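PDB 3IM8: malonyl acyl carrier protein transacylase, which probably catalyses the transfer of malonyl groups from malonyl-CoA to holo-acyl carrier protein, supplying malonyl-ACP for fatty acid synthesis. Local coordinates for residues K30-R35 / L103-A108; R45-I48 / K54-Q57; K79-D84 / V301-K306; G116-E121 / A211-Q216; A157-N160 / Q164-I167. One frame throughout, in Å; residues are numbered along the deposited sequence.

Interaction 1 of 5, residues K30-R35 / L103-A108; sequences KETIDR and LDFEDA
Phe105 presents the edge of its ring to a main-chain carbonyl in the middle of a helix: CE2 lies 3.4 Å from Thr32 O, near the ring plane, where the slightly positive rim of an aromatic suits an oxygen. The methyl of Thr32 comes instead from above the ring plane, toward its CZ rim, with CG2 3.5 Å from Phe105 CZ. Threonine does two jobs here. With CG2 anti to the backbone N, its methyl meets the ring, while OG1 is engaged with Ile28 O of its own helix and with Arg74. Phe105 opens helix 105-122, whose N-cap is Asp104; the Asp104 carboxylate oxygen OD2 accepts from Asp107 N at 2.9 Å, a capping bond that helps hold the first turn, on which Phe105 sits. Nearer the surface the contact turns polar. Arg35 CG lies 3.5 Å from Glu106 OE2, with the guanidinium and carboxylate planes 79° apart. Their salt bridge is long, NE to OE2 3.7 Å, and Arg35 is also paired with Glu31 one turn back. A water supplements it, donating to Arg35 O at 2.8 Å and to Glu106 OE2 at 2.6 Å.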
# COMPACT_ATOMS: atom_id res chain seq x y z
N LYS A 30 -13.92 3.04 17.31
CA LYS A 30 -13.49 2.35 18.52
C LYS A 30 -13.72 0.87 18.35
O LYS A 30 -12.82 0.08 18.62
CB LYS A 30 -14.20 2.94 19.80
CG LYS A 30 -14.23 2.05 21.08
CD LYS A 30 -14.27 2.87 22.38
CE LYS A 30 -14.34 1.92 23.63
NZ LYS A 30 -13.18 1.05 23.86
N GLU A 31 -14.92 0.48 17.93
CA GLU A 31 -15.22 -0.91 17.67
C GLU A 31 -14.22 -1.52 16.70
O GLU A 31 -13.67 -2.56 16.99
CB GLU A 31 -16.65 -1.07 17.09
CG GLU A 31 -16.98 -2.51 16.57
CD GLU A 31 -17.37 -3.53 17.69
OE1 GLU A 31 -17.54 -4.71 17.36
OE2 GLU A 31 -17.52 -3.16 18.89
N THR A 32 -13.96 -0.88 15.56
CA THR A 32 -13.00 -1.46 14.59
C THR A 32 -11.58 -1.70 15.21
O THR A 32 -10.97 -2.77 15.03
CB THR A 32 -12.94 -0.60 13.25
OG1 THR A 32 -14.25 -0.57 12.67
CG2 THR A 32 -11.94 -1.17 12.19
N ILE A 33 -11.04 -0.71 15.94
CA ILE A 33 -9.70 -0.84 16.52
C ILE A 33 -9.68 -1.90 17.64
O ILE A 33 -8.73 -2.67 17.70
CB ILE A 33 -9.11 0.55 17.04
CG1 ILE A 33 -8.99 1.56 15.89
CG2 ILE A 33 -7.71 0.41 17.67
CD1 ILE A 33 -8.14 1.08 14.71
N ASP A 34 -10.67 -1.89 18.54
CA ASP A 34 -10.74 -2.88 19.64
C ASP A 34 -10.94 -4.32 19.11
O ASP A 34 -10.31 -5.25 19.60
CB ASP A 34 -11.79 -2.53 20.72
CG ASP A 34 -11.56 -1.13 21.38
OD1 ASP A 34 -10.56 -0.41 21.06
OD2 ASP A 34 -12.39 -0.75 22.24
N ARG A 35 -11.72 -4.48 18.05
CA ARG A 35 -11.74 -5.75 17.32
C ARG A 35 -10.35 -6.20 16.82
O ARG A 35 -10.03 -7.38 16.86
CB ARG A 35 -12.71 -5.66 16.15
CG ARG A 35 -13.63 -6.76 16.13
CD ARG A 35 -14.68 -6.59 17.23
NE ARG A 35 -15.27 -7.87 17.61
CZ ARG A 35 -16.55 -8.07 17.94
NH1 ARG A 35 -16.95 -9.30 18.23
NH2 ARG A 35 -17.45 -7.07 17.96
N LEU A 103 -12.41 -9.82 1.65
CA LEU A 103 -11.68 -10.29 2.84
C LEU A 103 -12.36 -9.85 4.15
O LEU A 103 -12.65 -8.66 4.32
CB LEU A 103 -10.22 -9.81 2.75
CG LEU A 103 -9.21 -9.99 3.90
CD1 LEU A 103 -9.07 -11.45 4.24
CD2 LEU A 103 -7.88 -9.39 3.41
N ASP A 104 -12.63 -10.81 5.05
CA ASP A 104 -13.19 -10.48 6.38
C ASP A 104 -12.19 -9.62 7.18
O ASP A 104 -10.97 -9.81 7.11
CB ASP A 104 -13.56 -11.76 7.17
CG ASP A 104 -13.90 -11.49 8.66
OD1 ASP A 104 -15.03 -11.05 8.96
OD2 ASP A 104 -13.04 -11.72 9.56
N PHE A 105 -12.71 -8.65 7.93
CA PHE A 105 -11.85 -7.74 8.61
C PHE A 105 -10.93 -8.44 9.63
O PHE A 105 -9.70 -8.22 9.63
CB PHE A 105 -12.66 -6.66 9.30
CG PHE A 105 -11.84 -5.79 10.18
CD1 PHE A 105 -10.77 -5.09 9.65
CD2 PHE A 105 -12.12 -5.69 11.54
CE1 PHE A 105 -9.97 -4.24 10.47
CE2 PHE A 105 -11.34 -4.89 12.35
CZ PHE A 105 -10.25 -4.16 11.80
N GLU A 106 -11.52 -9.25 10.51
CA GLU A 106 -10.74 -10.00 11.50
C GLU A 106 -9.72 -10.97 10.87
O GLU A 106 -8.59 -11.11 11.36
CB GLU A 106 -11.71 -10.70 12.50
CG GLU A 106 -12.27 -9.69 13.47
CD GLU A 106 -13.49 -10.16 14.26
OE1 GLU A 106 -14.55 -10.38 13.64
OE2 GLU A 106 -13.41 -10.22 15.50
N ASP A 107 -10.10 -11.62 9.78
CA ASP A 107 -9.16 -12.39 8.97
C ASP A 107 -7.96 -11.53 8.47
O ASP A 107 -6.81 -11.97 8.50
CB ASP A 107 -9.86 -12.95 7.73
CG ASP A 107 -10.66 -14.20 8.04
OD1 ASP A 107 -10.51 -14.73 9.15
OD2 ASP A 107 -11.49 -14.62 7.17
N ALA A 108 -8.28 -10.31 7.99
CA ALA A 108 -7.29 -9.40 7.44
C ALA A 108 -6.27 -9.05 8.51
O ALA A 108 -5.08 -9.12 8.29
CB ALA A 108 -7.99 -8.12 6.96
O HOH W 1 -11.91 -9.38 17.50

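Interaction 2 of 5, residues R45-I48 / K54-Q57; sequences RYLI and KLNQ
Ile48 and Leu55 are the nearest CA pair of segments 45-48 and 54-57, on the successive helices 44-50 and 52-55, at 6.1 Å, with no hydrogen bond passing between the segments. The second helix ends at once: Gln57 N donates to Lys54 O at 2.9 Å, and Gln57 is itself the N-cap of the long helix 58-78. Leucine and isoleucine carry the contact, since branched aliphatic chains can fill a buried place between helices without bringing in a polar group to satisfy. Leu47, with CG anti to the backbone N (chi1 -174°), carries its branch end nearer to the second helix, where CD2 rests 3.9 Å from Leu55 CA and 4.1 Å from Leu55 CB. The CG of Leu47 also touches Lys54 CB at 4.2 Å; the lysine contributes the aliphatic root of its chain here, while its ammonium pairs with Glu51. Leu55 in turn splits its two methyls between different parts of Ile48: CD1 meets CG1 at 4.1 Å, and CD2 lies 3.9 Å from Ile48 O. The CB of Ile48 points away from the second helix, and its contribution comes from the CG1 arm and the carbonyl. Helix 58-78 packs against the same residues, with Tyr60 against Leu47, Thr68 against Ile48 and Ala64 against Leu55. Since the meeting surfaces are almost wholly aliphatic, the two consecutive helices are held together across this contact chiefly by dispersion and the hydrophobic effect.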
# COMPACT_ATOMS: atom_id res chain seq x y z
N ARG A 45 -4.44 0.08 20.16
CA ARG A 45 -4.70 1.50 20.32
C ARG A 45 -3.52 2.14 21.13
O ARG A 45 -2.98 3.22 20.77
CB ARG A 45 -6.04 1.68 21.06
CG ARG A 45 -6.38 3.10 21.52
CD ARG A 45 -6.87 3.93 20.31
NE ARG A 45 -5.80 4.69 19.62
CZ ARG A 45 -5.78 4.94 18.32
NH1 ARG A 45 -6.76 4.50 17.54
NH2 ARG A 45 -4.77 5.64 17.80
N TYR A 46 -3.16 1.48 22.23
CA TYR A 46 -1.99 1.88 23.02
C TYR A 46 -0.69 1.84 22.18
O TYR A 46 0.13 2.77 22.20
CB TYR A 46 -1.86 0.95 24.23
CG TYR A 46 -0.70 1.35 25.12
CD1 TYR A 46 -0.77 2.53 25.90
CD2 TYR A 46 0.46 0.58 25.15
CE1 TYR A 46 0.33 2.93 26.70
CE2 TYR A 46 1.55 0.95 25.94
CZ TYR A 46 1.49 2.12 26.71
OH TYR A 46 2.59 2.45 27.49
N LEU A 47 -0.50 0.78 21.39
CA LEU A 47 0.67 0.74 20.48
C LEU A 47 0.70 1.96 19.59
O LEU A 47 1.72 2.67 19.51
CB LEU A 47 0.68 -0.55 19.65
CG LEU A 47 1.87 -0.88 18.74
CD1 LEU A 47 1.97 -2.38 18.49
CD2 LEU A 47 1.75 -0.14 17.45
N ILE A 48 -0.42 2.23 18.93
CA ILE A 48 -0.45 3.34 18.00
C ILE A 48 -0.18 4.71 18.69
O ILE A 48 0.49 5.63 18.13
CB ILE A 48 -1.81 3.37 17.15
CG1 ILE A 48 -1.84 2.20 16.13
CG2 ILE A 48 -1.91 4.66 16.36
CD1 ILE A 48 -3.29 1.81 15.66
N LYS A 54 7.77 0.45 17.98
CA LYS A 54 6.99 -0.70 17.53
C LYS A 54 6.10 -0.31 16.34
O LYS A 54 5.92 -1.07 15.41
CB LYS A 54 6.10 -1.25 18.67
CG LYS A 54 6.83 -1.93 19.78
CD LYS A 54 5.85 -2.87 20.37
CE LYS A 54 6.10 -3.08 21.84
NZ LYS A 54 4.82 -3.64 22.37
N LEU A 55 5.53 0.89 16.41
CA LEU A 55 4.63 1.37 15.35
C LEU A 55 5.37 1.34 14.00
O LEU A 55 4.74 1.05 12.96
CB LEU A 55 4.05 2.78 15.67
CG LEU A 55 3.11 3.48 14.64
CD1 LEU A 55 1.80 2.66 14.29
CD2 LEU A 55 2.73 4.90 15.00
N ASN A 56 6.68 1.66 14.03
CA ASN A 56 7.54 1.70 12.86
C ASN A 56 8.20 0.35 12.52
O ASN A 56 8.96 0.26 11.56
CB ASN A 56 8.63 2.80 13.03
CG ASN A 56 8.06 4.21 12.93
OD1 ASN A 56 7.06 4.43 12.23
ND2 ASN A 56 8.65 5.17 13.62
N GLN A 57 7.92 -0.69 13.33
CA GLN A 57 8.33 -2.09 13.05
C GLN A 57 7.28 -2.88 12.22
O GLN A 57 6.21 -3.19 12.72
CB GLN A 57 8.64 -2.88 14.33
CG GLN A 57 9.86 -2.34 15.09
CD GLN A 57 10.03 -3.01 16.47
OE1 GLN A 57 9.71 -4.21 16.62
NE2 GLN A 57 10.51 -2.22 17.51

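Interaction 3 of 5, residues K79-D84 / V301-K306; sequences KGYQPD and VALLEK
Lys79 and Leu304 have their CA atoms 7.9 Å apart where the loop after helix 58-78 runs past the C-terminal helix 297-304. The helix before the loop closes with a Schellman motif whose positive-phi residue is Gly80 (phi 91°), a conformation easy for glycine because a CB would press on the preceding carbonyl oxygen. The turn brings Tyr81 to the last helix. Leu303 sets its CD1 methyl over one face of the Tyr81 ring, a CH-pi contact with CD1 3.6 Å from the ring centroid and 27° off the normal. The approach of CD1 to CZ is unusually short and the second torsion of Leu303 is not staggered, so the exact placing of that methyl is doubtful. Leu304 takes the ring's edge instead: its CD2 is 3.7 Å from Tyr81 CE1. That methyl also presses on Lys79, CD2 to CB being a tight 3.5 Å, and the other branch, CD1, lies 3.7 Å from Lys79 CD. The lysine chain crosses Leu304 at about a right angle and serves as a hydrocarbon surface, its NZ making a weak bond to Tyr26. Tyr81 and Leu303 also share Ile270 of the parallel sheet. Tyrosine suits this partly exposed site: its ring supplies an apolar face and edge for two leucines, so the loop and the chain's last helix are joined chiefly by nonpolar contact.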
# COMPACT_ATOMS: atom_id res chain seq x y z
N LYS A 79 -21.03 8.18 7.16
CA LYS A 79 -21.35 9.54 6.65
C LYS A 79 -21.96 9.53 5.21
O LYS A 79 -22.22 10.59 4.62
CB LYS A 79 -20.13 10.48 6.74
CG LYS A 79 -19.52 10.60 8.17
CD LYS A 79 -20.15 11.69 9.08
CE LYS A 79 -19.87 11.45 10.57
NZ LYS A 79 -20.33 12.50 11.55
N GLY A 80 -22.20 8.34 4.67
CA GLY A 80 -22.86 8.17 3.38
C GLY A 80 -22.00 8.09 2.13
O GLY A 80 -22.55 8.26 1.02
N TYR A 81 -20.68 7.88 2.26
CA TYR A 81 -19.80 7.60 1.09
C TYR A 81 -19.55 6.13 0.93
O TYR A 81 -18.98 5.48 1.82
CB TYR A 81 -18.42 8.29 1.19
CG TYR A 81 -18.47 9.76 1.28
CD1 TYR A 81 -18.89 10.37 2.45
CD2 TYR A 81 -18.11 10.55 0.21
CE1 TYR A 81 -18.98 11.74 2.55
CE2 TYR A 81 -18.17 11.92 0.31
CZ TYR A 81 -18.60 12.51 1.49
OH TYR A 81 -18.67 13.86 1.63
N GLN A 82 -19.93 5.60 -0.22
CA GLN A 82 -19.72 4.21 -0.56
C GLN A 82 -18.83 4.19 -1.84
O GLN A 82 -19.14 4.89 -2.81
CB GLN A 82 -21.11 3.57 -0.79
CG GLN A 82 -21.13 2.13 -1.31
CD GLN A 82 -20.18 1.20 -0.53
OE1 GLN A 82 -20.06 1.29 0.71
NE2 GLN A 82 -19.49 0.30 -1.28
N PRO A 83 -17.71 3.41 -1.85
CA PRO A 83 -16.89 3.46 -3.09
C PRO A 83 -17.44 2.62 -4.24
O PRO A 83 -18.11 1.63 -4.01
CB PRO A 83 -15.54 2.90 -2.62
CG PRO A 83 -15.88 2.00 -1.54
CD PRO A 83 -17.02 2.69 -0.78
N ASP A 84 -17.14 3.01 -5.48
CA ASP A 84 -17.52 2.21 -6.65
C ASP A 84 -16.41 1.25 -7.07
O ASP A 84 -16.65 0.20 -7.71
CB ASP A 84 -17.92 3.15 -7.81
CG ASP A 84 -19.12 4.03 -7.44
OD1 ASP A 84 -20.19 3.45 -7.22
OD2 ASP A 84 -18.99 5.25 -7.28
N VAL A 301 -13.94 16.83 7.80
CA VAL A 301 -14.80 18.04 7.62
C VAL A 301 -14.60 18.65 6.23
O VAL A 301 -15.57 18.89 5.56
CB VAL A 301 -14.58 19.06 8.72
CG1 VAL A 301 -15.34 20.40 8.39
CG2 VAL A 301 -15.08 18.49 10.03
N ALA A 302 -13.35 18.82 5.79
CA ALA A 302 -13.08 19.32 4.44
C ALA A 302 -13.78 18.50 3.35
O ALA A 302 -14.21 19.05 2.35
CB ALA A 302 -11.56 19.40 4.17
N LEU A 303 -13.92 17.19 3.57
CA LEU A 303 -14.62 16.31 2.64
C LEU A 303 -16.12 16.48 2.81
O LEU A 303 -16.85 16.77 1.83
CB LEU A 303 -14.20 14.84 2.86
CG LEU A 303 -14.64 13.61 2.03
CD1 LEU A 303 -15.64 12.81 2.77
CD2 LEU A 303 -15.08 13.89 0.62
N LEU A 304 -16.58 16.34 4.05
CA LEU A 304 -18.03 16.37 4.33
C LEU A 304 -18.70 17.71 3.91
O LEU A 304 -19.86 17.70 3.48
CB LEU A 304 -18.35 16.07 5.81
CG LEU A 304 -18.11 14.70 6.47
CD1 LEU A 304 -18.46 14.76 7.95
CD2 LEU A 304 -18.89 13.59 5.80
N GLU A 305 -17.98 18.83 4.00
CA GLU A 305 -18.58 20.15 3.70
C GLU A 305 -18.95 20.34 2.23
O GLU A 305 -19.64 21.31 1.89
CB GLU A 305 -17.72 21.32 4.22
CG GLU A 305 -16.43 21.52 3.50
CD GLU A 305 -15.53 22.55 4.17
OE1 GLU A 305 -14.63 23.05 3.48
OE2 GLU A 305 -15.69 22.87 5.37
N LYS A 306 -18.51 19.39 1.40
CA LYS A 306 -18.84 19.32 -0.03
C LYS A 306 -20.11 18.46 -0.26
O LYS A 306 -20.64 18.42 -1.35
CB LYS A 306 -17.64 18.79 -0.81
CG LYS A 306 -16.35 19.58 -0.56
CD LYS A 306 -15.21 19.21 -1.53
CE LYS A 306 -14.79 17.73 -1.39
NZ LYS A 306 -13.47 17.33 -2.00

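Interaction 4 of 5, residues G116-E121 / A211-Q216; sequences GAYMEE and AETLAQ
Tyr118 and Thr213 meet chiefly through their hydroxyls, OH to OG1 2.7 Å. That is a hydrogen-bonding separation, although the bond is not settled, because another acceptor lies within reach of the same proton. OG1 sits in the plane of the Tyr118 ring at its edge, 3.4 Å from CE1, so the threonine oxygen approaches alongside the phenol and not over a face. This is the close part of an otherwise sparse contact. The backbones stand well apart, with Tyr118 CA and Thr213 CA 10.4 Å from each other, and only 76 Å² is buried between the two segments. Tyrosine suits such a gap, since its long rigid ring carries a polar atom right across it; threonine answers with a hydroxyl that also bonds back to Lys209 O in its own helix. Away from the hydroxyl pair the contact is a surface one: both residues are only partly exposed, but the flanking Glu121 and Glu212 are exposed, and Tyr118 and Glu121 both touch Lys209. Helices 105-122 and 204-215 also meet where Thr213 touches Leu111 and Lys114 and where buried Leu214 packs on Leu111 and on helix 240-247.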
# COMPACT_ATOMS: atom_id res chain seq x y z
N GLY A 116 3.45 -9.05 7.63
CA GLY A 116 4.48 -8.10 8.16
C GLY A 116 5.73 -8.82 8.68
O GLY A 116 6.87 -8.50 8.28
N ALA A 117 5.49 -9.78 9.57
CA ALA A 117 6.51 -10.68 10.09
C ALA A 117 7.33 -11.28 8.97
O ALA A 117 8.54 -11.08 8.97
CB ALA A 117 5.89 -11.79 11.00
N TYR A 118 6.69 -11.94 7.98
CA TYR A 118 7.44 -12.63 6.91
C TYR A 118 8.27 -11.67 6.10
O TYR A 118 9.37 -12.02 5.72
CB TYR A 118 6.53 -13.37 5.93
CG TYR A 118 5.60 -14.42 6.55
CD1 TYR A 118 4.34 -14.65 5.99
CD2 TYR A 118 5.98 -15.17 7.69
CE1 TYR A 118 3.46 -15.59 6.54
CE2 TYR A 118 5.11 -16.14 8.25
CZ TYR A 118 3.86 -16.33 7.66
OH TYR A 118 2.97 -17.25 8.15
N MET A 119 7.74 -10.48 5.83
CA MET A 119 8.45 -9.44 5.04
C MET A 119 9.66 -8.91 5.79
O MET A 119 10.73 -8.74 5.19
CB MET A 119 7.50 -8.30 4.63
CG MET A 119 6.49 -8.75 3.58
SD MET A 119 5.30 -7.53 2.94
CE MET A 119 6.33 -6.35 2.13
N GLU A 120 9.47 -8.61 7.08
CA GLU A 120 10.52 -8.11 7.98
C GLU A 120 11.70 -9.09 8.12
O GLU A 120 12.85 -8.69 8.01
CB GLU A 120 9.91 -7.79 9.37
CG GLU A 120 10.85 -7.17 10.46
CD GLU A 120 10.08 -6.43 11.65
OE1 GLU A 120 9.00 -6.89 12.15
OE2 GLU A 120 10.61 -5.35 12.07
N GLU A 121 11.40 -10.36 8.35
CA GLU A 121 12.47 -11.38 8.48
C GLU A 121 13.19 -11.62 7.16
O GLU A 121 14.38 -11.76 7.13
CB GLU A 121 11.91 -12.70 9.07
CG GLU A 121 11.12 -13.58 8.10
CD GLU A 121 10.31 -14.73 8.76
OE1 GLU A 121 10.63 -15.91 8.49
OE2 GLU A 121 9.33 -14.43 9.50
N ALA A 211 2.07 -17.63 0.99
CA ALA A 211 1.20 -18.51 0.18
C ALA A 211 0.58 -19.65 1.01
O ALA A 211 -0.62 -19.95 0.87
CB ALA A 211 1.93 -19.03 -1.07
N GLU A 212 1.38 -20.21 1.93
CA GLU A 212 0.88 -21.21 2.86
C GLU A 212 -0.18 -20.58 3.74
O GLU A 212 -1.20 -21.20 4.03
CB GLU A 212 1.98 -21.78 3.81
CG GLU A 212 3.28 -22.28 3.21
CD GLU A 212 4.31 -22.70 4.31
OE1 GLU A 212 5.39 -22.04 4.50
OE2 GLU A 212 4.00 -23.67 5.03
N THR A 213 0.06 -19.34 4.21
CA THR A 213 -0.88 -18.70 5.15
C THR A 213 -2.15 -18.39 4.40
O THR A 213 -3.23 -18.56 4.94
CB THR A 213 -0.32 -17.39 5.77
OG1 THR A 213 0.85 -17.70 6.54
CG2 THR A 213 -1.35 -16.77 6.72
N LEU A 214 -1.99 -17.91 3.16
CA LEU A 214 -3.14 -17.51 2.34
C LEU A 214 -4.06 -18.69 2.01
O LEU A 214 -5.29 -18.54 1.99
CB LEU A 214 -2.71 -16.75 1.06
CG LEU A 214 -2.27 -15.30 1.30
CD1 LEU A 214 -1.43 -14.86 0.09
CD2 LEU A 214 -3.47 -14.41 1.60
N ALA A 215 -3.46 -19.85 1.74
CA ALA A 215 -4.25 -21.09 1.48
C ALA A 215 -5.34 -21.36 2.56
O ALA A 215 -6.42 -21.93 2.27
CB ALA A 215 -3.28 -22.29 1.32
N GLN A 216 -5.04 -20.94 3.79
CA GLN A 216 -5.95 -21.04 4.92
C GLN A 216 -7.04 -19.96 4.96
O GLN A 216 -7.99 -20.08 5.74
CB GLN A 216 -5.16 -21.02 6.26
CG GLN A 216 -4.24 -22.25 6.46
CD GLN A 216 -4.89 -23.57 5.99
OE1 GLN A 216 -4.26 -24.35 5.28
NE2 GLN A 216 -6.16 -23.81 6.36

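Interaction 5 of 5, residues A157-N160 / Q164-I167; sequences ANYN and QIVI
Val166 O receives two main-chain donors, Ala157 N at 2.6 Å and Asn158 N at 3.1 Å, both in its carbonyl plane. Two successive residues facing one make a classic beta bulge. The next bond returns the other way, Val166 N to Asn158 O at 3.0 Å, completing the hydrogen-bonded pair of Asn158 and Val166. Toward the turn, Asn160 N reaches Gln164 O only weakly, but the side chains suit this place by adding a bond across the strands: Asn160 ND2 lies 3.2 Å from Gln164 OE1, coming from above the carbonyl plane (44° out of it), with the amide planes 88° apart. The strands run antiparallel, at 179°, in the mixed sheet whose order and connections fit the ferredoxin-like small subdomain known in this family. Ala157 is about 4 Å from His199 and Asn158 about 6 Å from Ser90, side chain to side chain, both predicted active-site residues, so the bulged end borders the probable catalytic site. On the face of Tyr159 and Ile165, Ile165 CD1 packs 3.8 Å from Tyr159 CD2, with the phenol OH bonded to Glu142 of helix 138-148. On the other face, Asn158 CB meets Val166 CB.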
# COMPACT_ATOMS: atom_id res chain seq x y z
N ALA A 157 10.45 -1.42 -8.35
CA ALA A 157 9.59 -1.91 -7.27
C ALA A 157 8.24 -1.17 -7.27
O ALA A 157 7.20 -1.78 -7.03
CB ALA A 157 10.30 -1.73 -5.88
N ASN A 158 8.26 0.15 -7.47
CA ASN A 158 7.04 0.93 -7.35
C ASN A 158 6.90 1.81 -8.55
O ASN A 158 7.66 2.75 -8.69
CB ASN A 158 7.03 1.78 -6.07
CG ASN A 158 7.00 0.94 -4.78
OD1 ASN A 158 8.03 0.57 -4.26
ND2 ASN A 158 5.82 0.68 -4.26
N TYR A 159 5.93 1.53 -9.40
CA TYR A 159 5.56 2.45 -10.49
C TYR A 159 4.52 3.44 -9.95
O TYR A 159 3.32 3.21 -10.05
CB TYR A 159 4.97 1.71 -11.70
CG TYR A 159 5.98 0.80 -12.42
CD1 TYR A 159 6.21 -0.52 -11.98
CD2 TYR A 159 6.69 1.25 -13.53
CE1 TYR A 159 7.12 -1.36 -12.63
CE2 TYR A 159 7.62 0.38 -14.19
CZ TYR A 159 7.81 -0.91 -13.72
OH TYR A 159 8.67 -1.77 -14.33
N ASN A 160 5.00 4.55 -9.38
CA ASN A 160 4.10 5.55 -8.75
C ASN A 160 3.42 6.52 -9.73
O ASN A 160 2.18 6.64 -9.72
CB ASN A 160 4.81 6.31 -7.59
CG ASN A 160 5.42 5.38 -6.53
OD1 ASN A 160 4.90 4.30 -6.25
ND2 ASN A 160 6.50 5.85 -5.90
N GLN A 164 8.01 8.98 -11.77
CA GLN A 164 8.40 8.62 -10.41
C GLN A 164 8.38 7.12 -10.24
O GLN A 164 7.34 6.53 -9.95
CB GLN A 164 7.47 9.29 -9.40
CG GLN A 164 8.17 9.81 -8.15
CD GLN A 164 8.20 8.79 -7.03
OE1 GLN A 164 8.80 7.72 -7.16
NE2 GLN A 164 7.54 9.12 -5.92
N ILE A 165 9.54 6.49 -10.41
CA ILE A 165 9.63 5.05 -10.32
C ILE A 165 10.75 4.66 -9.37
O ILE A 165 11.90 5.09 -9.53
CB ILE A 165 9.87 4.42 -11.75
CG1 ILE A 165 8.57 4.59 -12.57
CG2 ILE A 165 10.30 2.93 -11.63
CD1 ILE A 165 8.68 4.44 -14.07
N VAL A 166 10.41 3.87 -8.36
CA VAL A 166 11.39 3.40 -7.43
C VAL A 166 11.93 2.05 -7.88
O VAL A 166 11.15 1.09 -8.09
CB VAL A 166 10.85 3.27 -5.96
CG1 VAL A 166 11.99 2.85 -5.00
CG2 VAL A 166 10.18 4.58 -5.51
N ILE A 167 13.26 1.96 -7.98
CA ILE A 167 13.94 0.68 -8.20
C ILE A 167 14.41 0.14 -6.87
O ILE A 167 14.76 0.90 -5.99
CB ILE A 167 15.13 0.85 -9.21
CG1 ILE A 167 16.20 1.81 -8.65
CG2 ILE A 167 14.62 1.50 -10.50
CD1 ILE A 167 17.60 1.52 -9.20

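Interactions 1, 2 and 4 lie among the helices of the larger part of the fold. Interaction 2, within the span of chain that interaction 1 closes, touches it where Ile33 CG2 lies 4.0 Å from Arg45 CB; Gln57 of interaction 2 also meets Glu120 of interaction 4. Helix 105-122 serves interactions 1 and 4, whose centres are about 19 Å apart. Interaction 3 joins the loop leading into strand 85-88 of the parallel sheet to the last helix; along the chain it encloses interactions 4 and 5 and crosses interaction 1. The hairpin of interaction 5 belongs to the separate mixed sheet, its centre about 31 Å from that of interaction 1, and it alone of the five borders the predicted catalytic residues.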